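Local coordinates for protein iron Super-Oxide Dismutase (Plasmodium knowlesi, PDB 2AWP) that probably uses an iron ion to convert superoxide radicals into hydrogen peroxide and oxygen, protecting the cell from these toxic species, at residues A11-A14 and S20-T23; N25-K30 and F76-M81; A33-K38 and W72-Y77. One frame throughout, in Å; residues are numbered along the deposited sequence.

Contact 1 of 3, residues A11-A14 and S20-T23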
loop_
_atom_site.group_PDB
_atom_site.type_symbol
_atom_site.label_atom_id
_atom_site.label_comp_id
_atom_site.label_asym_id
_atom_site.label_seq_id
_atom_site.Cartn_x
_atom_site.Cartn_y
_atom_site.Cartn_z
ATOM N N ALA A 11 6.045 -14.070 21.885
ATOM C CA ALA A 11 6.757 -14.865 20.900
ATOM C C ALA A 11 6.214 -14.622 19.478
ATOM O O ALA A 11 5.057 -14.188 19.283
ATOM C CB ALA A 11 6.676 -16.357 21.270
ATOM N N LEU A 12 7.068 -14.914 18.504
ATOM C CA LEU A 12 6.800 -14.694 17.097
ATOM C C LEU A 12 5.602 -15.496 16.620
ATOM O O LEU A 12 4.934 -15.101 15.683
ATOM C CB LEU A 12 8.058 -15.074 16.293
ATOM C CG LEU A 12 8.406 -14.313 15.035
ATOM C CD1 LEU A 12 8.716 -12.858 15.352
ATOM C CD2 LEU A 12 9.596 -14.987 14.398
ATOM N N ASN A 13 5.332 -16.623 17.277
ATOM C CA ASN A 13 4.190 -17.467 16.941
ATOM C C ASN A 13 2.981 -17.213 17.867
ATOM O O ASN A 13 2.021 -17.953 17.810
ATOM C CB ASN A 13 4.573 -18.971 17.001
ATOM C CG ASN A 13 4.866 -19.429 18.406
ATOM O OD1 ASN A 13 4.918 -18.615 19.316
ATOM N ND2 ASN A 13 5.110 -20.717 18.586
ATOM N N ALA A 14 3.043 -16.207 18.737
ATOM C CA ALA A 14 2.034 -16.051 19.799
ATOM C C ALA A 14 0.686 -15.593 19.266
ATOM O O ALA A 14 -0.334 -15.723 19.964
ATOM C CB ALA A 14 2.527 -15.079 20.905
ATOM N N SER A 20 0.098 -15.463 11.345
ATOM C CA SER A 20 1.109 -16.506 11.415
ATOM C C SER A 20 2.472 -16.064 11.930
ATOM O O SER A 20 2.828 -14.891 11.888
ATOM C CB SER A 20 1.271 -17.148 10.028
ATOM O OG SER A 20 1.881 -16.269 9.096
ATOM N N GLU A 21 3.244 -17.030 12.420
ATOM C CA GLU A 21 4.635 -16.792 12.729
ATOM C C GLU A 21 5.415 -16.246 11.506
ATOM O O GLU A 21 6.212 -15.320 11.635
ATOM C CB GLU A 21 5.291 -18.086 13.276
ATOM C CG GLU A 21 6.690 -17.829 13.838
ATOM C CD GLU A 21 7.346 -19.116 14.343
ATOM O OE1 GLU A 21 6.645 -20.143 14.460
ATOM O OE2 GLU A 21 8.554 -19.088 14.609
ATOM N N GLU A 22 5.187 -16.809 10.333
ATOM C CA GLU A 22 5.818 -16.274 9.117
ATOM C C GLU A 22 5.536 -14.785 8.922
ATOM O O GLU A 22 6.454 -14.007 8.640
ATOM C CB GLU A 22 5.380 -17.038 7.870
ATOM C CG GLU A 22 6.093 -16.538 6.608
ATOM C CD GLU A 22 5.730 -17.286 5.321
ATOM O OE1 GLU A 22 4.968 -18.291 5.374
ATOM O OE2 GLU A 22 6.203 -16.831 4.246
ATOM N N THR A 23 4.272 -14.395 9.058
ATOM C CA THR A 23 3.886 -12.960 8.996
ATOM C C THR A 23 4.644 -12.123 10.022
ATOM O O THR A 23 5.289 -11.152 9.647
ATOM C CB THR A 23 2.350 -12.726 9.058
ATOM O OG1 THR A 23 1.748 -13.220 7.850
ATOM C CG2 THR A 23 2.009 -11.219 9.150
#
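The side chains of L12 and E21 cross at about a right angle, the methylene CG of the glutamate lying against CB of the leucine at 3.9 Å. CG and CD2 of L12 close on the same methylene, so the leucine meets the aliphatic part of E21 and not its carboxylate. E21 holds CG anti to its backbone N (chi1 -170°) and runs extended beyond it, which carries the acid group past L12 to N13. There OE1 of E21 stops 3.5 Å from CB of N13, a contact of oxygen with carbon. The backbone joins in as well: CA of E21 points its hydrogen at O of L12, a CA-H...O contact of 3.4 Å with 159° at the hydrogen. Here a type I beta turn, A11 to A14, closed by A14 N donating to A11 O at 2.9 Å, rests on the first turn of helix 21-43, the first long helix of the alpha-hairpin domain of iron/manganese superoxide dismutases. S20 is the N-cap of that helix; its OG accepts the backbone N of T23 at 3.0 Å and 165°, occupying an amide that has no helical carbonyl before it. The same OG is hydrogen-bonded to D167 OD1, and T23 OG1 to D167 OD2, so one carboxylate ties the helix start to helix 165-168. E22, between E21 and T23, points away from the beta turn, and its OE2 forms a salt bridge with R169 of the second subunit. L12 also packs on L24, N25 and N29 farther along helix 21-43.

Contact 2 of 3, residues N25-K30 and F76-M81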
loop_
_atom_site.group_PDB
_atom_site.type_symbol
_atom_site.label_atom_id
_atom_site.label_comp_id
_atom_site.label_asym_id
_atom_site.label_seq_id
_atom_site.Cartn_x
_atom_site.Cartn_y
_atom_site.Cartn_z
ATOM N N ASN A 25 7.395 -12.851 11.420
ATOM C CA ASN A 25 8.803 -12.848 10.969
ATOM C C ASN A 25 9.095 -11.739 9.933
ATOM O O ASN A 25 9.957 -10.884 10.158
ATOM C CB ASN A 25 9.271 -14.240 10.475
ATOM C CG ASN A 25 10.801 -14.372 10.445
ATOM O OD1 ASN A 25 11.517 -13.630 11.143
ATOM N ND2 ASN A 25 11.310 -15.314 9.642
ATOM N N PHE A 26 8.360 -11.718 8.835
ATOM C CA PHE A 26 8.561 -10.656 7.828
ATOM C C PHE A 26 8.186 -9.244 8.332
ATOM O O PHE A 26 8.938 -8.280 8.158
ATOM C CB PHE A 26 7.834 -11.004 6.504
ATOM C CG PHE A 26 8.489 -12.108 5.715
ATOM C CD1 PHE A 26 9.543 -11.836 4.861
ATOM C CD2 PHE A 26 8.077 -13.438 5.865
ATOM C CE1 PHE A 26 10.189 -12.869 4.140
ATOM C CE2 PHE A 26 8.714 -14.496 5.152
ATOM C CZ PHE A 26 9.773 -14.206 4.277
ATOM N N HIS A 27 7.040 -9.149 8.993
ATOM C CA HIS A 27 6.464 -7.875 9.369
ATOM C C HIS A 27 7.332 -7.210 10.433
ATOM O O HIS A 27 7.718 -6.043 10.274
ATOM C CB HIS A 27 5.043 -8.108 9.870
ATOM C CG HIS A 27 4.148 -6.907 9.793
ATOM N ND1 HIS A 27 2.796 -6.989 10.034
ATOM C CD2 HIS A 27 4.396 -5.607 9.499
ATOM C CE1 HIS A 27 2.251 -5.794 9.925
ATOM N NE2 HIS A 27 3.200 -4.943 9.617
ATOM N N TYR A 28 7.713 -7.974 11.454
ATOM C CA TYR A 28 8.565 -7.430 12.531
ATOM C C TYR A 28 10.067 -7.407 12.193
ATOM O O TYR A 28 10.711 -6.367 12.296
ATOM C CB TYR A 28 8.316 -8.174 13.851
ATOM C CG TYR A 28 9.173 -7.682 15.000
ATOM C CD1 TYR A 28 8.926 -6.439 15.590
ATOM C CD2 TYR A 28 10.258 -8.449 15.469
ATOM C CE1 TYR A 28 9.716 -5.962 16.677
ATOM C CE2 TYR A 28 11.060 -7.987 16.539
ATOM C CZ TYR A 28 10.776 -6.753 17.141
ATOM O OH TYR A 28 11.561 -6.287 18.192
ATOM N N ASN A 29 10.617 -8.547 11.786
ATOM C CA ASN A 29 12.071 -8.655 11.563
ATOM C C ASN A 29 12.545 -8.070 10.235
ATOM O O ASN A 29 13.712 -7.702 10.104
ATOM C CB ASN A 29 12.547 -10.119 11.718
ATOM C CG ASN A 29 12.509 -10.608 13.170
ATOM O OD1 ASN A 29 12.966 -9.934 14.107
ATOM N ND2 ASN A 29 11.962 -11.814 13.361
ATOM N N LYS A 30 11.649 -7.948 9.253
ATOM C CA LYS A 30 12.015 -7.317 7.984
ATOM C C LYS A 30 11.488 -5.867 7.829
ATOM O O LYS A 30 12.267 -4.924 7.800
ATOM C CB LYS A 30 11.626 -8.215 6.803
ATOM C CG LYS A 30 12.172 -9.638 6.879
ATOM C CD LYS A 30 13.726 -9.695 6.942
ATOM C CE LYS A 30 14.162 -10.978 7.691
ATOM N NZ LYS A 30 15.641 -11.219 7.636
ATOM N N PHE A 76 3.104 0.376 18.289
ATOM C CA PHE A 76 1.734 0.539 18.782
ATOM C C PHE A 76 0.823 -0.602 18.295
ATOM O O PHE A 76 -0.037 -1.066 19.026
ATOM C CB PHE A 76 1.196 1.920 18.362
ATOM C CG PHE A 76 0.045 2.425 19.225
ATOM C CD1 PHE A 76 0.298 3.015 20.462
ATOM C CD2 PHE A 76 -1.270 2.309 18.796
ATOM C CE1 PHE A 76 -0.735 3.495 21.258
ATOM C CE2 PHE A 76 -2.316 2.785 19.583
ATOM C CZ PHE A 76 -2.050 3.376 20.825
ATOM N N TYR A 77 1.024 -1.046 17.057
ATOM C CA TYR A 77 0.333 -2.186 16.485
ATOM C C TYR A 77 0.630 -3.505 17.224
ATOM O O TYR A 77 -0.295 -4.228 17.598
ATOM C CB TYR A 77 0.693 -2.290 15.004
ATOM C CG TYR A 77 0.183 -3.504 14.245
ATOM C CD1 TYR A 77 -1.187 -3.708 14.040
ATOM C CD2 TYR A 77 1.085 -4.427 13.693
ATOM C CE1 TYR A 77 -1.651 -4.819 13.327
ATOM C CE2 TYR A 77 0.636 -5.544 12.970
ATOM C CZ TYR A 77 -0.736 -5.726 12.775
ATOM O OH TYR A 77 -1.205 -6.813 12.046
ATOM N N TRP A 78 1.906 -3.793 17.451
ATOM C CA TRP A 78 2.299 -5.017 18.165
ATOM C C TRP A 78 1.731 -5.032 19.594
ATOM O O TRP A 78 1.210 -6.055 20.034
ATOM C CB TRP A 78 3.842 -5.175 18.182
ATOM C CG TRP A 78 4.433 -5.295 16.786
ATOM C CD1 TRP A 78 5.434 -4.554 16.257
ATOM C CD2 TRP A 78 4.009 -6.194 15.753
ATOM N NE1 TRP A 78 5.669 -4.927 14.950
ATOM C CE2 TRP A 78 4.804 -5.934 14.622
ATOM C CE3 TRP A 78 3.023 -7.194 15.675
ATOM C CZ2 TRP A 78 4.646 -6.638 13.415
ATOM C CZ3 TRP A 78 2.879 -7.909 14.490
ATOM C CH2 TRP A 78 3.676 -7.616 13.372
ATOM N N ASP A 79 1.865 -3.896 20.292
ATOM C CA ASP A 79 1.350 -3.706 21.657
ATOM C C ASP A 79 -0.171 -3.716 21.758
ATOM O O ASP A 79 -0.736 -4.031 22.830
ATOM C CB ASP A 79 1.937 -2.436 22.285
ATOM C CG ASP A 79 3.438 -2.502 22.402
ATOM O OD1 ASP A 79 4.021 -3.568 22.062
ATOM O OD2 ASP A 79 4.037 -1.477 22.818
ATOM N N SER A 80 -0.830 -3.411 20.635
ATOM C CA SER A 80 -2.297 -3.494 20.527
ATOM C C SER A 80 -2.835 -4.917 20.423
ATOM O O SER A 80 -4.060 -5.121 20.371
ATOM C CB SER A 80 -2.801 -2.706 19.297
ATOM O OG SER A 80 -2.673 -1.308 19.498
ATOM N N MET A 81 -1.930 -5.895 20.367
ATOM C CA MET A 81 -2.297 -7.304 20.252
ATOM C C MET A 81 -1.604 -8.130 21.313
ATOM O O MET A 81 -0.744 -7.629 22.004
ATOM C CB MET A 81 -1.885 -7.857 18.878
ATOM C CG MET A 81 -2.665 -7.240 17.754
ATOM S SD MET A 81 -2.214 -7.927 16.167
ATOM C CE MET A 81 -0.526 -7.336 15.983
HETATM O O HOH W 1 0.725 -8.439 10.607
#
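W78 brings CZ2 over one face of the H27 imidazole, 3.7 Å above its plane and offset toward the rim, while a water lies in plane at the imidazole's edge. The indole thus stands edge-to-face on the histidine, planes at 72°. Its own edge has CB of H27 in plane, and one of its faces takes CD2 of Y77. With Y28, these rings form an aromatic cluster between the two long helices of the superoxide dismutase alpha-hairpin domain, one that includes H27, a probable iron ligand. Y28 turns an edge to the five-membered ring of W78 in an offset edge-to-face pair, its CD1 3.6 Å from NE1. That indole nitrogen is hydrogen-bonded to ND1 of H32, which helps to fix the indole's rotation, and Y28 OH bonds to O of P6. The Y77 ring meets H27 obliquely, CE2 of Y77 3.5 Å from CE1 of H27, and carries CE of M81 over one face. With CG anti to its backbone N (chi1 174°), Y77 reaches toward the imidazole; its OH is also hydrogen-bonded to Y175 OH. The water bridges the pair, 2.6 Å from ND1 of H27 and, at the edge of the tyrosine ring, 2.9 Å from OH of Y77.

Contact 3 of 3, residues A33-K38 and W72-Y77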
loop_
_atom_site.group_PDB
_atom_site.type_symbol
_atom_site.label_atom_id
_atom_site.label_comp_id
_atom_site.label_asym_id
_atom_site.label_seq_id
_atom_site.Cartn_x
_atom_site.Cartn_y
_atom_site.Cartn_z
ATOM N N ALA A 33 11.950 -3.708 11.451
ATOM C CA ALA A 33 13.399 -3.539 11.656
ATOM C C ALA A 33 13.988 -2.599 10.604
ATOM O O ALA A 33 14.838 -1.749 10.913
ATOM C CB ALA A 33 14.096 -4.906 11.615
ATOM N N GLY A 34 13.526 -2.780 9.362
ATOM C CA GLY A 34 13.900 -1.974 8.212
ATOM C C GLY A 34 13.640 -0.484 8.340
ATOM O O GLY A 34 14.462 0.329 7.874
ATOM N N TYR A 35 12.491 -0.108 8.931
ATOM C CA TYR A 35 12.189 1.304 9.170
ATOM C C TYR A 35 13.131 1.924 10.222
ATOM O O TYR A 35 13.531 3.076 10.075
ATOM C CB TYR A 35 10.771 1.488 9.663
ATOM C CG TYR A 35 9.668 1.140 8.667
ATOM C CD1 TYR A 35 9.555 1.824 7.456
ATOM C CD2 TYR A 35 8.697 0.197 8.994
ATOM C CE1 TYR A 35 8.531 1.536 6.547
ATOM C CE2 TYR A 35 7.648 -0.116 8.091
ATOM C CZ TYR A 35 7.566 0.561 6.885
ATOM O OH TYR A 35 6.536 0.264 6.014
ATOM N N VAL A 36 13.443 1.167 11.283
ATOM C CA VAL A 36 14.465 1.564 12.265
ATOM C C VAL A 36 15.845 1.772 11.603
ATOM O O VAL A 36 16.437 2.835 11.764
ATOM C CB VAL A 36 14.561 0.578 13.452
ATOM C CG1 VAL A 36 15.727 0.912 14.385
ATOM C CG2 VAL A 36 13.262 0.561 14.263
ATOM N N ASN A 37 16.336 0.782 10.852
ATOM C CA ASN A 37 17.635 0.874 10.203
ATOM C C ASN A 37 17.644 2.044 9.243
ATOM O O ASN A 37 18.608 2.827 9.215
ATOM C CB ASN A 37 18.020 -0.457 9.510
ATOM C CG ASN A 37 18.010 -1.628 10.486
ATOM O OD1 ASN A 37 18.147 -1.416 11.693
ATOM N ND2 ASN A 37 17.807 -2.854 9.991
ATOM N N LYS A 38 16.537 2.228 8.528
ATOM C CA LYS A 38 16.481 3.301 7.561
ATOM C C LYS A 38 16.479 4.671 8.233
ATOM O O LYS A 38 17.204 5.571 7.808
ATOM C CB LYS A 38 15.303 3.124 6.596
ATOM C CG LYS A 38 15.176 4.275 5.587
ATOM C CD LYS A 38 15.464 3.829 4.168
ATOM C CE LYS A 38 16.958 3.922 3.808
ATOM N NZ LYS A 38 17.376 5.304 3.365
ATOM N N TRP A 72 6.923 3.924 14.954
ATOM C CA TRP A 72 6.028 4.182 16.086
ATOM C C TRP A 72 4.697 3.429 15.891
ATOM O O TRP A 72 4.179 2.741 16.817
ATOM C CB TRP A 72 5.802 5.692 16.248
ATOM C CG TRP A 72 5.055 6.048 17.544
ATOM C CD1 TRP A 72 5.611 6.452 18.728
ATOM C CD2 TRP A 72 3.636 5.976 17.765
ATOM N NE1 TRP A 72 4.618 6.630 19.683
ATOM C CE2 TRP A 72 3.400 6.354 19.111
ATOM C CE3 TRP A 72 2.536 5.635 16.950
ATOM C CZ2 TRP A 72 2.102 6.399 19.666
ATOM C CZ3 TRP A 72 1.246 5.679 17.501
ATOM C CH2 TRP A 72 1.044 6.044 18.851
ATOM N N ASN A 73 4.149 3.537 14.689
ATOM C CA ASN A 73 2.853 2.876 14.363
ATOM C C ASN A 73 2.963 1.371 14.562
ATOM O O ASN A 73 2.023 0.720 15.001
ATOM C CB ASN A 73 2.499 3.114 12.891
ATOM C CG ASN A 73 2.184 4.558 12.564
ATOM O OD1 ASN A 73 1.894 5.366 13.441
ATOM N ND2 ASN A 73 2.233 4.888 11.275
ATOM N N HIS A 74 4.095 0.789 14.156
ATOM C CA HIS A 74 4.227 -0.673 14.268
ATOM C C HIS A 74 4.362 -1.122 15.701
ATOM O O HIS A 74 3.791 -2.125 16.102
ATOM C CB HIS A 74 5.400 -1.187 13.422
ATOM C CG HIS A 74 5.075 -1.268 11.977
ATOM N ND1 HIS A 74 5.142 -0.174 11.137
ATOM C CD2 HIS A 74 4.586 -2.290 11.237
ATOM C CE1 HIS A 74 4.745 -0.533 9.929
ATOM N NE2 HIS A 74 4.405 -1.807 9.970
ATOM N N SER A 75 5.132 -0.381 16.483
ATOM C CA SER A 75 5.236 -0.710 17.896
ATOM C C SER A 75 3.884 -0.650 18.611
ATOM O O SER A 75 3.557 -1.530 19.406
ATOM C CB SER A 75 6.272 0.167 18.567
ATOM O OG SER A 75 7.551 -0.282 18.170
ATOM N N PHE A 76 3.104 0.376 18.289
ATOM C CA PHE A 76 1.734 0.539 18.782
ATOM C C PHE A 76 0.823 -0.602 18.295
ATOM O O PHE A 76 -0.037 -1.066 19.026
ATOM C CB PHE A 76 1.196 1.920 18.362
ATOM C CG PHE A 76 0.045 2.425 19.225
ATOM C CD1 PHE A 76 0.298 3.015 20.462
ATOM C CD2 PHE A 76 -1.270 2.309 18.796
ATOM C CE1 PHE A 76 -0.735 3.495 21.258
ATOM C CE2 PHE A 76 -2.316 2.785 19.583
ATOM C CZ PHE A 76 -2.050 3.376 20.825
ATOM N N TYR A 77 1.024 -1.046 17.057
ATOM C CA TYR A 77 0.333 -2.186 16.485
ATOM C C TYR A 77 0.630 -3.505 17.224
ATOM O O TYR A 77 -0.295 -4.228 17.598
ATOM C CB TYR A 77 0.693 -2.290 15.004
ATOM C CG TYR A 77 0.183 -3.504 14.245
ATOM C CD1 TYR A 77 -1.187 -3.708 14.040
ATOM C CD2 TYR A 77 1.085 -4.427 13.693
ATOM C CE1 TYR A 77 -1.651 -4.819 13.327
ATOM C CE2 TYR A 77 0.636 -5.544 12.970
ATOM C CZ TYR A 77 -0.736 -5.726 12.775
ATOM O OH TYR A 77 -1.205 -6.813 12.046
#
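ND1 of H74 is hydrogen-bonded to the backbone O of Q70, one turn earlier on helix 62-79, and this bond helps to set the rotation of an imidazole whose CE1 lies 3.5 Å from CE2 of Y35. Q70 serves both partners, since its NE2 is hydrogen-bonded to OH of Y35. The tyrosine's polar end is therefore held by the helix on which the histidine sits, and its ring leans across to that helix. CE2 of Y35 also comes within 3.9 Å of ND1 of H74 and 4.1 Å of its NE2. The rings meet obliquely, planes at 36° and centroids 5.3 Å apart, although the side chains as a whole cross at about a right angle. With CG anti to the carbonyl carbon in both (chi1 -66° for Y35, -78° for H74), each ring is directed at the other helix. Helices 21-43 and 62-79 are the two long helices of the alpha-hairpin domain of the iron/manganese superoxide dismutases, and here they are far enough apart, 9.7 Å between CA of Y35 and CA of H74, for one pair of rings to bridge them. H74 is probably an iron ligand; the contact uses its CE1 corner, and W123 meets the imidazole edge-to-face. The H74 ring also meets those of H27 and H32. Y35 packs in addition on W160 and on F119 of the second subunit, which places it at the dimer interface.

The three contacts follow helix 21-43 from its start: contact 1 at its N-cap, contact 2 a turn further on, contact 3 beyond that. L12 of contact 1 reaches contact 2, its CD1 3.9 Å from ND2 of N29. Contacts 2 and 3, with centres about 8 Å apart, share F76 and Y77 and each supply a probable iron ligand, H27 and H74, whose NE2 atoms lie 3.4 Å apart. D158 and H162 would complete the site; at the nearest atoms the side chain of D158 is about 3 Å from that of H27 and about 4 Å from that of H74. Contact 1 is more remote, the side chain of L12 being about 8 Å from that of H27.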